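Local coordinates for protein protoporphyrinogen oxidase (PDB 3LOV) that probably oxidises coproporphyrinogen III to coproporphyrin III with molecular oxygen in heme b biosynthesis, using FAD as its cofactor, at residues A[5-10]-A[30-35]; A[280-285]-A[436-441]. All coordinates share one frame; numbering follows the deposited sequence.

Interaction 1: A[5-10]-A[30-35]; sequences KRLVIV and LNITLL. With FAD (flavin-adenine dinucleotide), chain B.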
loop_
_atom_site.group_PDB
_atom_site.type_symbol
_atom_site.label_atom_id
_atom_site.label_comp_id
_atom_site.label_asym_id
_atom_site.label_seq_id
_atom_site.Cartn_x
_atom_site.Cartn_y
_atom_site.Cartn_z
ATOM N N LYS A 5 12.000 -22.129 -25.238
ATOM C CA LYS A 5 11.000 -21.093 -24.935
ATOM C C LYS A 5 11.512 -20.103 -23.910
ATOM O O LYS A 5 12.362 -20.425 -23.091
ATOM C CB LYS A 5 9.710 -21.699 -24.379
ATOM C CG LYS A 5 9.159 -22.932 -25.098
ATOM C CD LYS A 5 8.194 -22.597 -26.182
ATOM C CE LYS A 5 7.439 -23.857 -26.647
ATOM N NZ LYS A 5 7.052 -23.722 -28.084
ATOM N N ARG A 6 10.949 -18.909 -23.944
ATOM C CA ARG A 6 11.478 -17.781 -23.173
ATOM C C ARG A 6 10.349 -17.018 -22.480
ATOM O O ARG A 6 9.302 -16.720 -23.077
ATOM C CB ARG A 6 12.268 -16.855 -24.084
ATOM C CG ARG A 6 13.363 -17.588 -24.901
ATOM C CD ARG A 6 14.155 -16.634 -25.801
ATOM N NE ARG A 6 14.923 -15.674 -25.017
ATOM C CZ ARG A 6 16.056 -15.965 -24.378
ATOM N NH1 ARG A 6 16.602 -17.214 -24.418
ATOM N NH2 ARG A 6 16.664 -14.994 -23.696
ATOM N N LEU A 7 10.578 -16.737 -21.202
ATOM C CA LEU A 7 9.725 -15.874 -20.402
ATOM C C LEU A 7 10.385 -14.504 -20.322
ATOM O O LEU A 7 11.557 -14.404 -19.976
ATOM C CB LEU A 7 9.583 -16.457 -18.988
ATOM C CG LEU A 7 8.952 -15.564 -17.896
ATOM C CD1 LEU A 7 7.528 -15.198 -18.247
ATOM C CD2 LEU A 7 9.006 -16.245 -16.503
ATOM N N VAL A 8 9.658 -13.445 -20.645
ATOM C CA VAL A 8 10.152 -12.095 -20.377
ATOM C C VAL A 8 9.231 -11.484 -19.320
ATOM O O VAL A 8 7.993 -11.432 -19.495
ATOM C CB VAL A 8 10.153 -11.169 -21.642
ATOM C CG1 VAL A 8 10.622 -9.774 -21.277
ATOM C CG2 VAL A 8 11.037 -11.735 -22.772
ATOM N N ILE A 9 9.839 -11.019 -18.250
ATOM C CA ILE A 9 9.140 -10.344 -17.141
ATOM C C ILE A 9 9.409 -8.877 -17.354
ATOM O O ILE A 9 10.575 -8.495 -17.613
ATOM C CB ILE A 9 9.713 -10.805 -15.787
ATOM C CG1 ILE A 9 9.304 -12.248 -15.527
ATOM C CG2 ILE A 9 9.282 -9.859 -14.604
ATOM C CD1 ILE A 9 10.213 -12.977 -14.518
ATOM N N VAL A 10 8.349 -8.051 -17.298
ATOM C CA VAL A 10 8.476 -6.652 -17.575
ATOM C C VAL A 10 8.200 -5.839 -16.277
ATOM O O VAL A 10 7.113 -5.894 -15.726
ATOM C CB VAL A 10 7.550 -6.194 -18.742
ATOM C CG1 VAL A 10 7.813 -4.707 -19.079
ATOM C CG2 VAL A 10 7.756 -7.053 -20.026
ATOM N N LEU A 30 13.235 -23.105 -18.469
ATOM C CA LEU A 30 12.814 -21.874 -19.145
ATOM C C LEU A 30 13.783 -20.703 -18.957
ATOM O O LEU A 30 14.195 -20.370 -17.839
ATOM C CB LEU A 30 11.442 -21.443 -18.630
ATOM C CG LEU A 30 10.618 -20.501 -19.507
ATOM C CD1 LEU A 30 10.055 -21.290 -20.668
ATOM C CD2 LEU A 30 9.509 -19.851 -18.658
ATOM N N ASN A 31 14.090 -20.053 -20.072
ATOM C CA ASN A 31 14.927 -18.859 -20.114
ATOM C C ASN A 31 14.156 -17.644 -19.588
ATOM O O ASN A 31 12.996 -17.465 -19.970
ATOM C CB ASN A 31 15.351 -18.605 -21.574
ATOM C CG ASN A 31 16.049 -19.835 -22.204
ATOM O OD1 ASN A 31 17.257 -20.049 -21.978
ATOM N ND2 ASN A 31 15.267 -20.683 -22.932
ATOM N N ILE A 32 14.811 -16.803 -18.769
ATOM C CA ILE A 32 14.111 -15.692 -18.055
ATOM C C ILE A 32 14.873 -14.416 -18.267
ATOM O O ILE A 32 16.060 -14.353 -17.963
ATOM C CB ILE A 32 13.972 -15.960 -16.541
ATOM C CG1 ILE A 32 13.144 -17.236 -16.314
ATOM C CG2 ILE A 32 13.313 -14.740 -15.840
ATOM C CD1 ILE A 32 13.381 -17.942 -14.994
ATOM N N THR A 33 14.214 -13.432 -18.877
ATOM C CA THR A 33 14.774 -12.093 -19.015
ATOM C C THR A 33 13.837 -11.097 -18.343
ATOM O O THR A 33 12.607 -11.234 -18.442
ATOM C CB THR A 33 14.979 -11.730 -20.493
ATOM O OG1 THR A 33 15.840 -12.703 -21.104
ATOM C CG2 THR A 33 15.587 -10.311 -20.649
ATOM N N LEU A 34 14.416 -10.138 -17.627
ATOM C CA LEU A 34 13.635 -9.085 -16.963
ATOM C C LEU A 34 14.062 -7.729 -17.490
ATOM O O LEU A 34 15.242 -7.344 -17.378
ATOM C CB LEU A 34 13.805 -9.129 -15.452
ATOM C CG LEU A 34 12.882 -8.215 -14.634
ATOM C CD1 LEU A 34 12.474 -8.875 -13.297
ATOM C CD2 LEU A 34 13.485 -6.822 -14.430
ATOM N N LEU A 35 13.084 -7.019 -18.051
ATOM C CA LEU A 35 13.256 -5.650 -18.562
ATOM C C LEU A 35 12.762 -4.607 -17.550
ATOM O O LEU A 35 11.566 -4.576 -17.171
ATOM C CB LEU A 35 12.476 -5.504 -19.865
ATOM C CG LEU A 35 12.742 -6.522 -21.009
ATOM C CD1 LEU A 35 11.846 -6.250 -22.277
ATOM C CD2 LEU A 35 14.207 -6.499 -21.372
HETATM P PA FAD B . 6.348 -0.735 -8.857
HETATM O O1A FAD B . 7.089 -0.705 -7.564
HETATM O O2A FAD B . 5.656 0.496 -9.311
HETATM O O5B FAD B . 7.355 -1.201 -9.998
HETATM C C5B FAD B . 7.078 -1.047 -11.366
HETATM C C4B FAD B . 8.401 -1.202 -12.126
HETATM O O4B FAD B . 8.169 -1.265 -13.536
HETATM C C3B FAD B . 9.331 -0.043 -11.832
HETATM O O3B FAD B . 10.645 -0.485 -11.538
HETATM C C2B FAD B . 9.243 0.740 -13.128
HETATM O O2B FAD B . 10.402 1.433 -13.427
HETATM C C1B FAD B . 9.020 -0.345 -14.160
HETATM N N9A FAD B . 8.413 0.094 -15.425
HETATM C C8A FAD B . 7.472 1.061 -15.705
HETATM N N7A FAD B . 7.226 1.095 -17.040
HETATM C C5A FAD B . 8.017 0.146 -17.626
HETATM C C6A FAD B . 8.189 -0.295 -18.939
HETATM N N6A FAD B . 7.474 0.216 -19.938
HETATM N N1A FAD B . 9.097 -1.306 -19.211
HETATM C C2A FAD B . 9.798 -1.907 -18.193
HETATM N N3A FAD B . 9.607 -1.488 -16.889
HETATM C C4A FAD B . 8.756 -0.476 -16.622
HETATM N N1 FAD B . 2.779 -1.508 0.651
HETATM C C2 FAD B . 2.996 -2.115 1.858
HETATM O O2 FAD B . 2.876 -3.342 1.977
HETATM N N3 FAD B . 3.324 -1.354 2.951
HETATM C C4 FAD B . 3.424 -0.011 2.887
HETATM O O4 FAD B . 3.751 0.599 3.888
HETATM C C4X FAD B . 3.179 0.633 1.693
HETATM N N5 FAD B . 3.327 2.008 1.610
HETATM C C5X FAD B . 3.093 2.631 0.380
HETATM C C6 FAD B . 3.198 4.022 0.278
HETATM C C7 FAD B . 2.963 4.660 -0.951
HETATM C C7M FAD B . 3.086 6.152 -1.056
HETATM C C8 FAD B . 2.658 3.905 -2.098
HETATM C C8M FAD B . 2.384 4.553 -3.443
HETATM C C9 FAD B . 2.566 2.519 -2.012
HETATM C C9A FAD B . 2.775 1.865 -0.777
HETATM N N10 FAD B . 2.681 0.471 -0.686
HETATM C C10 FAD B . 2.877 -0.137 0.560
HETATM C "C1'" FAD B . 2.326 -0.416 -1.856
HETATM C "C2'" FAD B . 3.635 -0.962 -2.477
HETATM O "O2'" FAD B . 4.367 0.101 -2.962
HETATM C "C3'" FAD B . 3.395 -1.953 -3.625
HETATM O "O3'" FAD B . 2.949 -3.155 -3.010
HETATM C "C4'" FAD B . 4.638 -2.315 -4.477
HETATM O "O4'" FAD B . 5.683 -1.362 -4.489
HETATM C "C5'" FAD B . 4.272 -2.508 -5.936
HETATM O "O5'" FAD B . 5.399 -2.980 -6.630
HETATM P P FAD B . 5.262 -3.324 -8.165
HETATM O O1P FAD B . 3.939 -3.963 -8.497
HETATM O O2P FAD B . 6.478 -4.018 -8.730
HETATM O O3P FAD B . 5.197 -1.855 -8.882
HETATM O O HOH W 1 17.100 -12.228 -23.348
HETATM O O HOH W 2 13.739 -14.732 -21.795
#
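With CG of Asn-31 anti to its carbonyl carbon (chi1 -55°) and the Arg-6 chain bent at its third torsion (chi3 65°), the carboxamide reaches Lys-5 while the guanidinium folds back over CB of Asn-31, NH1 lying 3.4 Å from it. The setting is the beta-alpha-beta crossover opening the Rossmann-type FAD-binding fold: strands 6-10 and 31-35 run parallel, joined by helix 14-26. Backbone bonds alternate across them from Leu-7 N to Asn-31 O (2.8 Å) through to Leu-35 N and Ile-9 O (2.9 Å). At the start of the two strands Asn-31 ND2 donates to Lys-5 O (2.9 Å), in its own amide plane but above that of the carbonyl, and also bonds to Ser-3 O. A leucine in place of this asparagine would probably leave Lys-5 O with just the weak bond from the backbone N across this pair, and Ser-3 O without the amide that holds it. On the helix-facing side Ile-9 CG2 meets Leu-34 CD1 at 3.6 Å, and Leu-7 CB presses tightly on Leu-30 CD2. At the cofactor end, Val-10 CG1 sits 3.5 Å from C2A of the FAD adenine.

Interaction 2: A[280-285]-A[436-441]; sequences YVLLTI and YLAGLA. With FAD (flavin-adenine dinucleotide), chain B.
Leu-282 and Tyr-436 cross at about a right angle, and the contact is made by methyl CD1 of Leu-282, which touches Tyr-436 CB at 3.7 Å rather than the aromatic face. The same methyl reaches forward to Ala-438 CB at 3.8 Å, so one branch spans two residues of the opposite segment. CG of Leu-282 lies anti to the backbone N (chi1 -172°), which brings the end of the chain nearer to 436-441. Helices 447-463 and 14-26 cover this face, through Met-457 and Ser-453 on one and Ala-19 and Thr-15 on the other. On the other face Leu-283 and Leu-437 meet at a slant, Leu-283 CB lying 3.9 Å from Leu-437 CD2, with Leu-257 beside Leu-283.

These side chains flank the last parallel pair of the five-stranded sheet in the FAD-binding domain, where strand 435-437 forms an edge. Three backbone bonds fix the pairing: Tyr-436 N to Val-281 O (2.7 Å), Leu-283 N to Tyr-436 O, and Ala-438 N to Leu-283 O (3.0 Å). Beyond them the chains part toward the cofactor. Thr-284 brings its CA to 3.1 Å from Ala-438 O. Ile-285 CG2 packs against FAD C4A at 3.3 Å, whereas Gly-439 CA passes 3.6 Å from O1P of the diphosphate. With phi 128° and psi -171°, a side chain at Gly-439 would run into the preceding carbonyl as well as that phosphate oxygen.

The chemistry thus changes along the pair: apolar branches and backbone bonds hold the strands, while past their ends an isoleucine methyl group meets the adenine and a bare glycine lets the chain run close to the diphosphate, consistent with the cofactor-binding role of the neighbouring Leu-440.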
loop_
_atom_site.group_PDB
_atom_site.type_symbol
_atom_site.label_atom_id
_atom_site.label_comp_id
_atom_site.label_asym_id
_atom_site.label_seq_id
_atom_site.Cartn_x
_atom_site.Cartn_y
_atom_site.Cartn_z
ATOM N N TYR A 280 6.303 -16.280 -23.222
ATOM C CA TYR A 280 5.478 -15.846 -22.094
ATOM C C TYR A 280 5.914 -14.463 -21.682
ATOM O O TYR A 280 7.110 -14.176 -21.640
ATOM C CB TYR A 280 5.613 -16.831 -20.952
ATOM C CG TYR A 280 5.377 -18.243 -21.397
ATOM C CD1 TYR A 280 4.084 -18.697 -21.732
ATOM C CD2 TYR A 280 6.434 -19.127 -21.545
ATOM C CE1 TYR A 280 3.874 -20.020 -22.174
ATOM C CE2 TYR A 280 6.226 -20.441 -21.986
ATOM C CZ TYR A 280 4.957 -20.876 -22.293
ATOM O OH TYR A 280 4.806 -22.166 -22.725
ATOM N N VAL A 281 4.939 -13.592 -21.443
ATOM C CA VAL A 281 5.204 -12.244 -20.997
ATOM C C VAL A 281 4.435 -11.984 -19.692
ATOM O O VAL A 281 3.209 -12.188 -19.656
ATOM C CB VAL A 281 4.788 -11.208 -22.060
ATOM C CG1 VAL A 281 5.243 -9.773 -21.638
ATOM C CG2 VAL A 281 5.348 -11.577 -23.436
ATOM N N LEU A 282 5.146 -11.554 -18.644
ATOM C CA LEU A 282 4.519 -11.099 -17.395
ATOM C C LEU A 282 4.715 -9.591 -17.296
ATOM O O LEU A 282 5.841 -9.093 -17.123
ATOM C CB LEU A 282 5.032 -11.846 -16.133
ATOM C CG LEU A 282 4.281 -11.548 -14.793
ATOM C CD1 LEU A 282 2.824 -12.117 -14.708
ATOM C CD2 LEU A 282 5.069 -12.069 -13.601
ATOM N N LEU A 283 3.606 -8.861 -17.471
ATOM C CA LEU A 283 3.590 -7.419 -17.292
ATOM C C LEU A 283 3.340 -7.043 -15.809
ATOM O O LEU A 283 2.313 -7.388 -15.244
ATOM C CB LEU A 283 2.554 -6.762 -18.241
ATOM C CG LEU A 283 2.739 -7.049 -19.739
ATOM C CD1 LEU A 283 1.589 -6.466 -20.622
ATOM C CD2 LEU A 283 4.111 -6.496 -20.231
ATOM N N THR A 284 4.278 -6.307 -15.203
ATOM C CA THR A 284 4.177 -5.898 -13.799
ATOM C C THR A 284 4.305 -4.387 -13.687
ATOM O O THR A 284 4.468 -3.846 -12.598
ATOM C CB THR A 284 5.235 -6.639 -12.899
ATOM O OG1 THR A 284 6.553 -6.113 -13.093
ATOM C CG2 THR A 284 5.274 -8.136 -13.219
ATOM N N ILE A 285 4.197 -3.727 -14.839
ATOM C CA ILE A 285 4.359 -2.299 -14.978
ATOM C C ILE A 285 3.001 -1.606 -14.737
ATOM O O ILE A 285 1.993 -2.280 -14.631
ATOM C CB ILE A 285 4.855 -1.934 -16.379
ATOM C CG1 ILE A 285 3.793 -2.260 -17.450
ATOM C CG2 ILE A 285 6.196 -2.608 -16.644
ATOM C CD1 ILE A 285 4.243 -1.878 -18.889
ATOM N N TYR A 436 0.506 -12.459 -19.267
ATOM C CA TYR A 436 -0.037 -12.518 -17.905
ATOM C C TYR A 436 0.276 -11.181 -17.250
ATOM O O TYR A 436 1.213 -10.471 -17.662
ATOM C CB TYR A 436 0.569 -13.708 -17.106
ATOM C CG TYR A 436 0.251 -15.073 -17.707
ATOM C CD1 TYR A 436 1.011 -15.619 -18.754
ATOM C CD2 TYR A 436 -0.809 -15.806 -17.245
ATOM C CE1 TYR A 436 0.659 -16.874 -19.332
ATOM C CE2 TYR A 436 -1.154 -17.056 -17.799
ATOM C CZ TYR A 436 -0.412 -17.569 -18.839
ATOM O OH TYR A 436 -0.796 -18.787 -19.321
ATOM N N LEU A 437 -0.559 -10.812 -16.285
ATOM C CA LEU A 437 -0.443 -9.560 -15.530
ATOM C C LEU A 437 -0.277 -9.814 -14.036
ATOM O O LEU A 437 -0.957 -10.675 -13.476
ATOM C CB LEU A 437 -1.731 -8.726 -15.717
ATOM C CG LEU A 437 -2.235 -8.522 -17.129
ATOM C CD1 LEU A 437 -3.577 -7.803 -17.167
ATOM C CD2 LEU A 437 -1.208 -7.731 -17.920
ATOM N N ALA A 438 0.558 -9.003 -13.380
ATOM C CA ALA A 438 0.744 -9.064 -11.932
ATOM C C ALA A 438 1.219 -7.721 -11.404
ATOM O O ALA A 438 1.786 -6.906 -12.127
ATOM C CB ALA A 438 1.760 -10.193 -11.552
ATOM N N GLY A 439 0.950 -7.476 -10.134
ATOM C CA GLY A 439 1.276 -6.226 -9.506
ATOM C C GLY A 439 0.143 -5.539 -8.782
ATOM O O GLY A 439 -0.945 -6.080 -8.600
ATOM N N LEU A 440 0.413 -4.307 -8.375
ATOM C CA LEU A 440 -0.452 -3.637 -7.398
ATOM C C LEU A 440 -1.818 -3.232 -7.926
ATOM O O LEU A 440 -2.715 -2.948 -7.123
ATOM C CB LEU A 440 0.256 -2.443 -6.797
ATOM C CG LEU A 440 0.243 -1.060 -7.456
ATOM C CD1 LEU A 440 0.609 -0.099 -6.321
ATOM C CD2 LEU A 440 1.207 -0.927 -8.626
ATOM N N ALA A 441 -1.980 -3.223 -9.252
ATOM C CA ALA A 441 -3.284 -2.875 -9.858
ATOM C C ALA A 441 -4.286 -3.995 -9.622
ATOM O O ALA A 441 -5.521 -3.785 -9.696
ATOM C CB ALA A 441 -3.141 -2.691 -11.346
HETATM P PA FAD B . 6.348 -0.735 -8.857
HETATM O O1A FAD B . 7.089 -0.705 -7.564
HETATM O O2A FAD B . 5.656 0.496 -9.311
HETATM O O5B FAD B . 7.355 -1.201 -9.998
HETATM C C5B FAD B . 7.078 -1.047 -11.366
HETATM C C4B FAD B . 8.401 -1.202 -12.126
HETATM O O4B FAD B . 8.169 -1.265 -13.536
HETATM C C3B FAD B . 9.331 -0.043 -11.832
HETATM O O3B FAD B . 10.645 -0.485 -11.538
HETATM C C2B FAD B . 9.243 0.740 -13.128
HETATM O O2B FAD B . 10.402 1.433 -13.427
HETATM C C1B FAD B . 9.020 -0.345 -14.160
HETATM N N9A FAD B . 8.413 0.094 -15.425
HETATM C C8A FAD B . 7.472 1.061 -15.705
HETATM N N7A FAD B . 7.226 1.095 -17.040
HETATM C C5A FAD B . 8.017 0.146 -17.626
HETATM C C6A FAD B . 8.189 -0.295 -18.939
HETATM N N6A FAD B . 7.474 0.216 -19.938
HETATM N N1A FAD B . 9.097 -1.306 -19.211
HETATM C C2A FAD B . 9.798 -1.907 -18.193
HETATM N N3A FAD B . 9.607 -1.488 -16.889
HETATM C C4A FAD B . 8.756 -0.476 -16.622
HETATM N N1 FAD B . 2.779 -1.508 0.651
HETATM C C2 FAD B . 2.996 -2.115 1.858
HETATM O O2 FAD B . 2.876 -3.342 1.977
HETATM N N3 FAD B . 3.324 -1.354 2.951
HETATM C C4 FAD B . 3.424 -0.011 2.887
HETATM O O4 FAD B . 3.751 0.599 3.888
HETATM C C4X FAD B . 3.179 0.633 1.693
HETATM N N5 FAD B . 3.327 2.008 1.610
HETATM C C5X FAD B . 3.093 2.631 0.380
HETATM C C6 FAD B . 3.198 4.022 0.278
HETATM C C7 FAD B . 2.963 4.660 -0.951
HETATM C C7M FAD B . 3.086 6.152 -1.056
HETATM C C8 FAD B . 2.658 3.905 -2.098
HETATM C C8M FAD B . 2.384 4.553 -3.443
HETATM C C9 FAD B . 2.566 2.519 -2.012
HETATM C C9A FAD B . 2.775 1.865 -0.777
HETATM N N10 FAD B . 2.681 0.471 -0.686
HETATM C C10 FAD B . 2.877 -0.137 0.560
HETATM C "C1'" FAD B . 2.326 -0.416 -1.856
HETATM C "C2'" FAD B . 3.635 -0.962 -2.477
HETATM O "O2'" FAD B . 4.367 0.101 -2.962
HETATM C "C3'" FAD B . 3.395 -1.953 -3.625
HETATM O "O3'" FAD B . 2.949 -3.155 -3.010
HETATM C "C4'" FAD B . 4.638 -2.315 -4.477
HETATM O "O4'" FAD B . 5.683 -1.362 -4.489
HETATM C "C5'" FAD B . 4.272 -2.508 -5.936
HETATM O "O5'" FAD B . 5.399 -2.980 -6.630
HETATM P P FAD B . 5.262 -3.324 -8.165
HETATM O O1P FAD B . 3.939 -3.963 -8.497
HETATM O O2P FAD B . 6.478 -4.018 -8.730
HETATM O O3P FAD B . 5.197 -1.855 -8.882
#

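Both contacts belong to one parallel sheet, in which strands 6-10 and 280-283 are neighbours, so interaction 1 and interaction 2 flank the 6-10/280-283 pairing, their centres about 12 Å apart. They are joined directly: Val-10 N lies 2.7 Å from Leu-282 O, and Val-10 O lies 2.7 Å from Thr-284 OG1, both probable hydrogen bonds. Interaction 1 is mostly buried but reaches the surface at its start, where charged, amide and water-mediated polar groups gather. In interaction 2 every touching residue is buried, and the side chains meet through carbon atoms alone. Both end at FAD: interaction 1 reaches the adenine, interaction 2 the adenine and the diphosphate.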